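Long-range contacts in FAD-dependent oxidoreductase (Actinomadura kijaniata, PDB 4KCF), which is a flavin-dependent sugar N-oxygenase of the acyl-CoA dehydrogenase family that probably oxidises the amino group of a dTDP-linked sugar on the way to kijanose: residues Leu179-Lys184 / Phe244-Ile249; Ala269-Ser274 / Gln350-Phe355. All coordinates share one frame; numbering follows the deposited sequence.

Residues of interaction 1 all precede those of interaction 2 in the sequence, and the two do not meet: their centres lie 29 Å apart and their nearest atoms about 12 Å. The pairing of 179-184 with 244-249 belongs to the mixed sheet of the middle domain, whereas 269-274 and 350-355 pack helix 267-273 against helix 344-377. Interaction 1 thus lies in the beta domain and interaction 2 in the C-terminal helical domain of the acyl-CoA dehydrogenase fold. Only interaction 2 touches a ligand, the dTDP-sugar, through 269-274; interaction 1 comes near one through Lys184, whose side chain is about 7 Å from the flavin mononucleotide.

Interaction 1 (Leu179-Lys184 / Phe244-Ile249); sequences LLSGRK and FDDCPI
One face of the Phe244 ring is taken by Leu180, whose CD2 sits 4.1 Å from the ring centroid in a CH-pi contact, 21° off the normal and displaced toward the rim. At the ring edge, in its plane, lies Lys184 CG, 3.8 Å from Phe244 CE2. Leu180 reaches the ring because its CG is anti to the backbone N (chi1 178°); its CB meets Cys247 CB on the face they share with Phe244, and also Ile249 CG1. Beyond CG the Lys184 chain bends and leaves the ring, and its ammonium forms a salt bridge with Asp162 and hydrogen bonds to the carbonyls of Ile160 and Asn199. Replacing Phe244 with an alanine would probably leave Leu180 CD2 and Lys184 CG without their common packing surface and open a gap between Leu180 and Lys184.

Two pairs of backbone bonds join the segments: Leu180 with Cys247, and Gly182 with Phe244, where Phe244 N to Gly182 O spans 2.8 Å. Between them Asp246 N makes a weak bond to Ser181 OG (3.4 Å), while the Asp246 carboxylate turns to Arg171. Beyond Cys247, Leu179 CD2 rests 4.2 Å from Pro248 CB. The register slips by one residue between Leu180 and Gly182, a beta bulge, where 244-249 also turns a corner at Asp245 and Asp246; this is an antiparallel pairing in the acyl-CoA dehydrogenase middle-domain sheet.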
loop_
_atom_site.group_PDB
_atom_site.type_symbol
_atom_site.label_atom_id
_atom_site.label_comp_id
_atom_site.label_asym_id
_atom_site.label_seq_id
_atom_site.Cartn_x
_atom_site.Cartn_y
_atom_site.Cartn_z
ATOM N N LEU A 179 22.697 15.370 5.698
ATOM C CA LEU A 179 23.199 14.043 5.982
ATOM C C LEU A 179 22.134 13.213 6.719
ATOM O O LEU A 179 21.636 13.581 7.792
ATOM C CB LEU A 179 24.495 14.144 6.778
ATOM C CG LEU A 179 25.687 14.834 6.090
ATOM C CD1 LEU A 179 26.872 14.638 7.022
ATOM C CD2 LEU A 179 26.054 14.318 4.694
ATOM N N LEU A 180 21.783 12.085 6.108
ATOM C CA LEU A 180 20.691 11.236 6.578
ATOM C C LEU A 180 21.319 10.036 7.246
ATOM O O LEU A 180 22.014 9.279 6.575
ATOM C CB LEU A 180 19.828 10.771 5.394
ATOM C CG LEU A 180 18.627 9.826 5.609
ATOM C CD1 LEU A 180 17.560 10.368 6.569
ATOM C CD2 LEU A 180 18.001 9.531 4.265
ATOM N N SER A 181 21.086 9.858 8.543
ATOM C CA SER A 181 21.487 8.639 9.237
ATOM C C SER A 181 20.305 7.885 9.848
ATOM O O SER A 181 19.328 8.477 10.298
ATOM C CB SER A 181 22.467 8.971 10.363
ATOM O OG SER A 181 23.623 9.544 9.770
ATOM N N GLY A 182 20.440 6.568 9.930
ATOM C CA GLY A 182 19.358 5.750 10.460
ATOM C C GLY A 182 19.156 4.459 9.694
ATOM O O GLY A 182 20.078 3.961 9.039
ATOM N N ARG A 183 17.961 3.895 9.849
ATOM C CA ARG A 183 17.573 2.596 9.316
ATOM C C ARG A 183 16.043 2.487 9.362
ATOM O O ARG A 183 15.405 2.890 10.352
ATOM C CB ARG A 183 18.334 1.429 9.965
ATOM C CG ARG A 183 17.479 0.239 10.336
ATOM C CD ARG A 183 17.827 -1.135 9.808
ATOM N NE ARG A 183 18.894 -1.757 10.556
ATOM C CZ ARG A 183 19.141 -3.056 10.723
ATOM N NH1 ARG A 183 18.425 -4.095 10.298
ATOM N NH2 ARG A 183 20.209 -3.314 11.448
ATOM N N LYS A 184 15.470 2.033 8.250
ATOM C CA LYS A 184 14.027 1.853 8.156
ATOM C C LYS A 184 13.835 0.353 8.066
ATOM O O LYS A 184 14.656 -0.366 7.483
ATOM C CB LYS A 184 13.442 2.545 6.921
ATOM C CG LYS A 184 13.355 4.068 6.980
ATOM C CD LYS A 184 12.689 4.531 8.292
ATOM C CE LYS A 184 12.378 6.013 8.204
ATOM N NZ LYS A 184 11.807 6.523 9.495
ATOM N N PHE A 244 20.882 3.908 6.405
ATOM C CA PHE A 244 21.461 5.166 5.937
ATOM C C PHE A 244 22.601 5.505 6.866
ATOM O O PHE A 244 22.436 5.621 8.085
ATOM C CB PHE A 244 20.471 6.317 5.963
ATOM C CG PHE A 244 19.095 5.902 5.552
ATOM C CD1 PHE A 244 18.769 5.763 4.219
ATOM C CD2 PHE A 244 18.120 5.683 6.509
ATOM C CE1 PHE A 244 17.486 5.413 3.828
ATOM C CE2 PHE A 244 16.844 5.288 6.129
ATOM C CZ PHE A 244 16.525 5.164 4.786
ATOM N N ASP A 245 23.770 5.645 6.258
ATOM C CA ASP A 245 24.964 5.991 7.025
ATOM C C ASP A 245 25.624 7.243 6.433
ATOM O O ASP A 245 26.324 7.188 5.417
ATOM C CB ASP A 245 25.933 4.809 7.102
ATOM C CG ASP A 245 27.149 5.128 7.950
ATOM O OD1 ASP A 245 27.216 6.173 8.643
ATOM O OD2 ASP A 245 28.077 4.302 7.911
ATOM N N ASP A 246 25.371 8.372 7.087
ATOM C CA ASP A 246 25.864 9.654 6.615
ATOM C C ASP A 246 25.517 9.808 5.146
ATOM O O ASP A 246 26.375 10.235 4.390
ATOM C CB ASP A 246 27.380 9.749 6.827
ATOM C CG ASP A 246 27.756 9.775 8.306
ATOM O OD1 ASP A 246 27.146 10.646 8.968
ATOM O OD2 ASP A 246 28.620 8.980 8.775
ATOM N N CYS A 247 24.289 9.488 4.744
ATOM C CA CYS A 247 23.853 9.650 3.356
ATOM C C CYS A 247 23.688 11.110 2.939
ATOM O O CYS A 247 22.892 11.842 3.553
ATOM C CB CYS A 247 22.525 8.930 3.097
ATOM S SG CYS A 247 22.630 7.138 3.007
ATOM N N PRO A 248 24.419 11.533 1.884
ATOM C CA PRO A 248 24.236 12.921 1.473
ATOM C C PRO A 248 22.960 13.120 0.644
ATOM O O PRO A 248 22.745 12.511 -0.413
ATOM C CB PRO A 248 25.512 13.221 0.666
ATOM C CG PRO A 248 25.861 11.915 0.063
ATOM C CD PRO A 248 25.524 10.888 1.141
ATOM N N ILE A 249 22.112 14.006 1.133
ATOM C CA ILE A 249 20.893 14.259 0.403
ATOM C C ILE A 249 20.876 15.750 0.115
ATOM O O ILE A 249 20.985 16.524 1.072
ATOM C CB ILE A 249 19.614 13.982 1.247
ATOM C CG1 ILE A 249 19.676 12.642 1.979
ATOM C CG2 ILE A 249 18.369 14.210 0.377
ATOM C CD1 ILE A 249 19.679 11.427 1.077
#

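Interaction 2 (Ala269-Ser274 / Gln350-Phe355). With AKM ([(2R,4S,6R)-4-azanyl-4,6-dimethyl-5,5-bis(oxidanyl)oxan-2-yl] [[(2R,3S,5R)-5-[5-methyl-2,4-bis(oxidanylidene)pyrimidin-1-yl]-3-oxidanyl-oxolan-2-yl]methoxy-oxidanyl-phosphoryl] hydrogen phosphate), chain B.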
loop_
_atom_site.group_PDB
_atom_site.type_symbol
_atom_site.label_atom_id
_atom_site.label_comp_id
_atom_site.label_asym_id
_atom_site.label_seq_id
_atom_site.Cartn_x
_atom_site.Cartn_y
_atom_site.Cartn_z
ATOM N N ALA A 269 -5.577 13.388 5.162
ATOM C CA ALA A 269 -6.050 13.171 3.813
ATOM C C ALA A 269 -4.964 12.482 3.020
ATOM O O ALA A 269 -5.275 11.534 2.278
ATOM C CB ALA A 269 -6.399 14.468 3.150
ATOM N N GLY A 270 -3.708 12.923 3.201
ATOM C CA GLY A 270 -2.615 12.378 2.398
ATOM C C GLY A 270 -2.358 10.939 2.835
ATOM O O GLY A 270 -2.143 10.017 2.029
ATOM N N GLN A 271 -2.442 10.755 4.142
ATOM C CA GLN A 271 -2.285 9.425 4.727
ATOM C C GLN A 271 -3.430 8.471 4.406
ATOM O O GLN A 271 -3.279 7.243 4.589
ATOM C CB GLN A 271 -2.079 9.581 6.220
ATOM C CG GLN A 271 -0.804 10.388 6.537
ATOM C CD GLN A 271 -0.603 10.449 8.013
ATOM O OE1 GLN A 271 -1.449 9.954 8.749
ATOM N NE2 GLN A 271 0.510 11.015 8.465
ATOM N N THR A 272 -4.546 9.010 3.918
ATOM C CA THR A 272 -5.586 8.153 3.404
ATOM C C THR A 272 -5.237 7.814 1.956
ATOM O O THR A 272 -5.169 6.622 1.597
ATOM C CB THR A 272 -6.972 8.825 3.561
ATOM O OG1 THR A 272 -7.297 8.894 4.954
ATOM C CG2 THR A 272 -8.038 8.002 2.846
ATOM N N VAL A 273 -4.958 8.845 1.144
ATOM C CA VAL A 273 -4.608 8.632 -0.265
ATOM C C VAL A 273 -3.522 7.572 -0.421
ATOM O O VAL A 273 -3.585 6.725 -1.303
ATOM C CB VAL A 273 -4.256 9.955 -1.036
ATOM C CG1 VAL A 273 -3.674 9.659 -2.400
ATOM C CG2 VAL A 273 -5.541 10.710 -1.343
ATOM N N SER A 274 -2.481 7.657 0.397
ATOM C CA SER A 274 -1.335 6.794 0.202
ATOM C C SER A 274 -1.482 5.315 0.604
ATOM O O SER A 274 -0.657 4.541 0.118
ATOM C CB SER A 274 -0.136 7.395 0.913
ATOM O OG SER A 274 -0.302 7.252 2.311
ATOM N N GLN A 350 -12.514 13.136 7.953
ATOM C CA GLN A 350 -13.486 12.314 7.264
ATOM C C GLN A 350 -12.905 11.237 6.358
ATOM O O GLN A 350 -13.475 10.147 6.235
ATOM C CB GLN A 350 -14.397 13.198 6.433
ATOM C CG GLN A 350 -15.310 14.002 7.367
ATOM C CD GLN A 350 -16.530 14.537 6.639
ATOM O OE1 GLN A 350 -16.935 13.977 5.630
ATOM N NE2 GLN A 350 -17.114 15.627 7.132
ATOM N N MET A 351 -11.836 11.622 5.664
ATOM C CA MET A 351 -11.071 10.659 4.878
ATOM C C MET A 351 -10.547 9.503 5.750
ATOM O O MET A 351 -10.747 8.350 5.409
ATOM C CB MET A 351 -9.969 11.366 4.084
ATOM C CG MET A 351 -10.553 12.029 2.818
ATOM S SD MET A 351 -9.306 12.865 1.801
ATOM C CE MET A 351 -8.554 11.502 0.884
ATOM N N MET A 352 -9.880 9.822 6.844
ATOM C CA MET A 352 -9.314 8.842 7.756
ATOM C C MET A 352 -10.402 7.986 8.439
ATOM O O MET A 352 -10.182 6.805 8.691
ATOM C CB MET A 352 -8.341 9.500 8.736
ATOM C CG MET A 352 -7.454 8.534 9.501
ATOM S SD MET A 352 -6.535 7.384 8.452
ATOM C CE MET A 352 -5.316 8.527 7.804
ATOM N N ARG A 353 -11.561 8.578 8.707
ATOM C CA ARG A 353 -12.720 7.901 9.262
ATOM C C ARG A 353 -13.252 6.832 8.314
ATOM O O ARG A 353 -13.390 5.677 8.709
ATOM C CB ARG A 353 -13.825 8.903 9.623
ATOM C CG ARG A 353 -15.006 8.260 10.358
ATOM C CD ARG A 353 -14.585 7.801 11.768
ATOM N NE ARG A 353 -15.663 7.486 12.712
ATOM C CZ ARG A 353 -16.367 8.403 13.361
ATOM N NH1 ARG A 353 -16.160 9.671 13.066
ATOM N NH2 ARG A 353 -17.308 8.076 14.243
ATOM N N HIS A 354 -13.511 7.199 7.059
ATOM C CA HIS A 354 -13.930 6.197 6.090
ATOM C C HIS A 354 -12.873 5.094 5.980
ATOM O O HIS A 354 -13.185 3.899 5.974
ATOM C CB HIS A 354 -14.104 6.859 4.718
ATOM C CG HIS A 354 -15.428 7.544 4.521
ATOM N ND1 HIS A 354 -16.569 6.870 4.150
ATOM C CD2 HIS A 354 -15.788 8.846 4.650
ATOM C CE1 HIS A 354 -17.576 7.724 4.054
ATOM N NE2 HIS A 354 -17.116 8.933 4.318
ATOM N N PHE A 355 -11.622 5.505 5.802
ATOM C CA PHE A 355 -10.512 4.552 5.673
ATOM C C PHE A 355 -10.463 3.622 6.900
ATOM O O PHE A 355 -10.402 2.399 6.721
ATOM C CB PHE A 355 -9.210 5.319 5.522
ATOM C CG PHE A 355 -7.953 4.504 5.388
ATOM C CD1 PHE A 355 -7.950 3.141 5.131
ATOM C CD2 PHE A 355 -6.729 5.182 5.412
ATOM C CE1 PHE A 355 -6.780 2.404 4.973
ATOM C CE2 PHE A 355 -5.533 4.475 5.288
ATOM C CZ PHE A 355 -5.538 3.091 5.077
HETATM O O2P AKM B . 1.308 8.739 3.786
HETATM P P AKM B . 2.122 10.025 3.617
HETATM O O1P AKM B . 2.388 10.870 4.829
HETATM O OPP AKM B . 3.559 9.662 3.031
HETATM P P2 AKM B . 3.949 8.614 1.885
HETATM O O3P AKM B . 5.341 9.061 1.459
HETATM O O1 AKM B . 4.124 7.226 2.657
HETATM C C1 AKM B . 3.226 6.133 2.584
HETATM C C2 AKM B . 3.472 5.167 3.756
HETATM C C3 AKM B . 2.805 3.819 3.477
HETATM C C3M AKM B . 1.339 4.103 3.822
HETATM N N3 AKM B . 3.314 2.778 4.382
HETATM C C4 AKM B . 3.092 3.272 2.070
HETATM O O4A AKM B . 4.341 2.560 2.037
HETATM O O4B AKM B . 2.113 2.275 1.728
HETATM C C5 AKM B . 3.496 4.264 0.979
HETATM C C6 AKM B . 3.068 4.048 -0.467
HETATM O O5 AKM B . 3.519 5.659 1.276
HETATM O O4P AKM B . 2.939 8.417 0.765
HETATM O "O5'" AKM B . 1.347 10.918 2.529
HETATM C "C5'" AKM B . 1.905 12.200 2.246
HETATM C "C4'" AKM B . 1.552 12.414 0.785
HETATM C "C3'" AKM B . 2.165 13.682 0.182
HETATM O "O3'" AKM B . 3.326 13.299 -0.541
HETATM C "C2'" AKM B . 1.128 14.216 -0.791
HETATM C "C1'" AKM B . -0.141 13.406 -0.514
HETATM O "O4'" AKM B . 0.140 12.606 0.653
HETATM N N11 AKM B . -1.376 14.167 -0.288
HETATM C C21 AKM B . -2.435 13.899 -1.044
HETATM O O21 AKM B . -2.330 12.991 -2.045
HETATM N N31 AKM B . -3.614 14.528 -0.902
HETATM C C41 AKM B . -3.735 15.440 0.080
HETATM O O41 AKM B . -4.901 16.095 0.292
HETATM C C51 AKM B . -2.602 15.737 0.974
HETATM C C5A AKM B . -2.762 16.747 2.076
HETATM C C61 AKM B . -1.423 15.056 0.724
#
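Thr272 points at helix 344-377 and is met by Met351, Met352 and Phe355. Its hydroxyl lies against the peptide linking Met351 and Met352, OG1 3.4 Å from Met351 C, yet its hydrogen bond stays within its own helix, to Leu268 O. Thr272 and Phe355 lie alongside, pointing opposite ways, Phe355 CB approaching Thr272 CG2 while ring atom CD2 comes 3.8 Å from Thr272 CA. The Phe355 ring, its CG trans to the backbone N (chi1 179°), lies beside Gln271 and Thr272, with Gln271 O at the ring edge, 3.6 Å from CE2.

The methionines reach over from different sides of Thr272. Met351 lays SD 3.6 Å from Ala269 CB, and a bend at chi3 (80°) brings CE against Ala269 O and Val273 CG2. Met352, bent at both chi2 and chi3, brings its methyl to Thr272 OG1 and, 3.8 Å away, to Gln271 CB. The axes of segments 269-273 and 350-355 approach to 8.4 Å at 36°, a buried helix-helix packing in the C-terminal domain of the acyl-CoA dehydrogenase fold, joined by no hydrogen bond between the segments.

Residues 269-274 present another flank to the dTDP-sugar. Ser274 OG donates to phosphate oxygen O2P of the ligand at 2.6 Å, and Gly270 CA passes 3.3 Å from the deoxyribose ring oxygen O4', where a CB would clash. Ala269 CB and Val273 CG1 border the thymine carbonyl oxygens O41 and O21 respectively, so Ala269 touches both the base and Met351. Gln271 CG lies beside the same phosphate, its chain extended and its NE2 bonded to Asn425; Arg347, Glu130, Arg123 and Ser158 add further hydrogen bonds to the ligand.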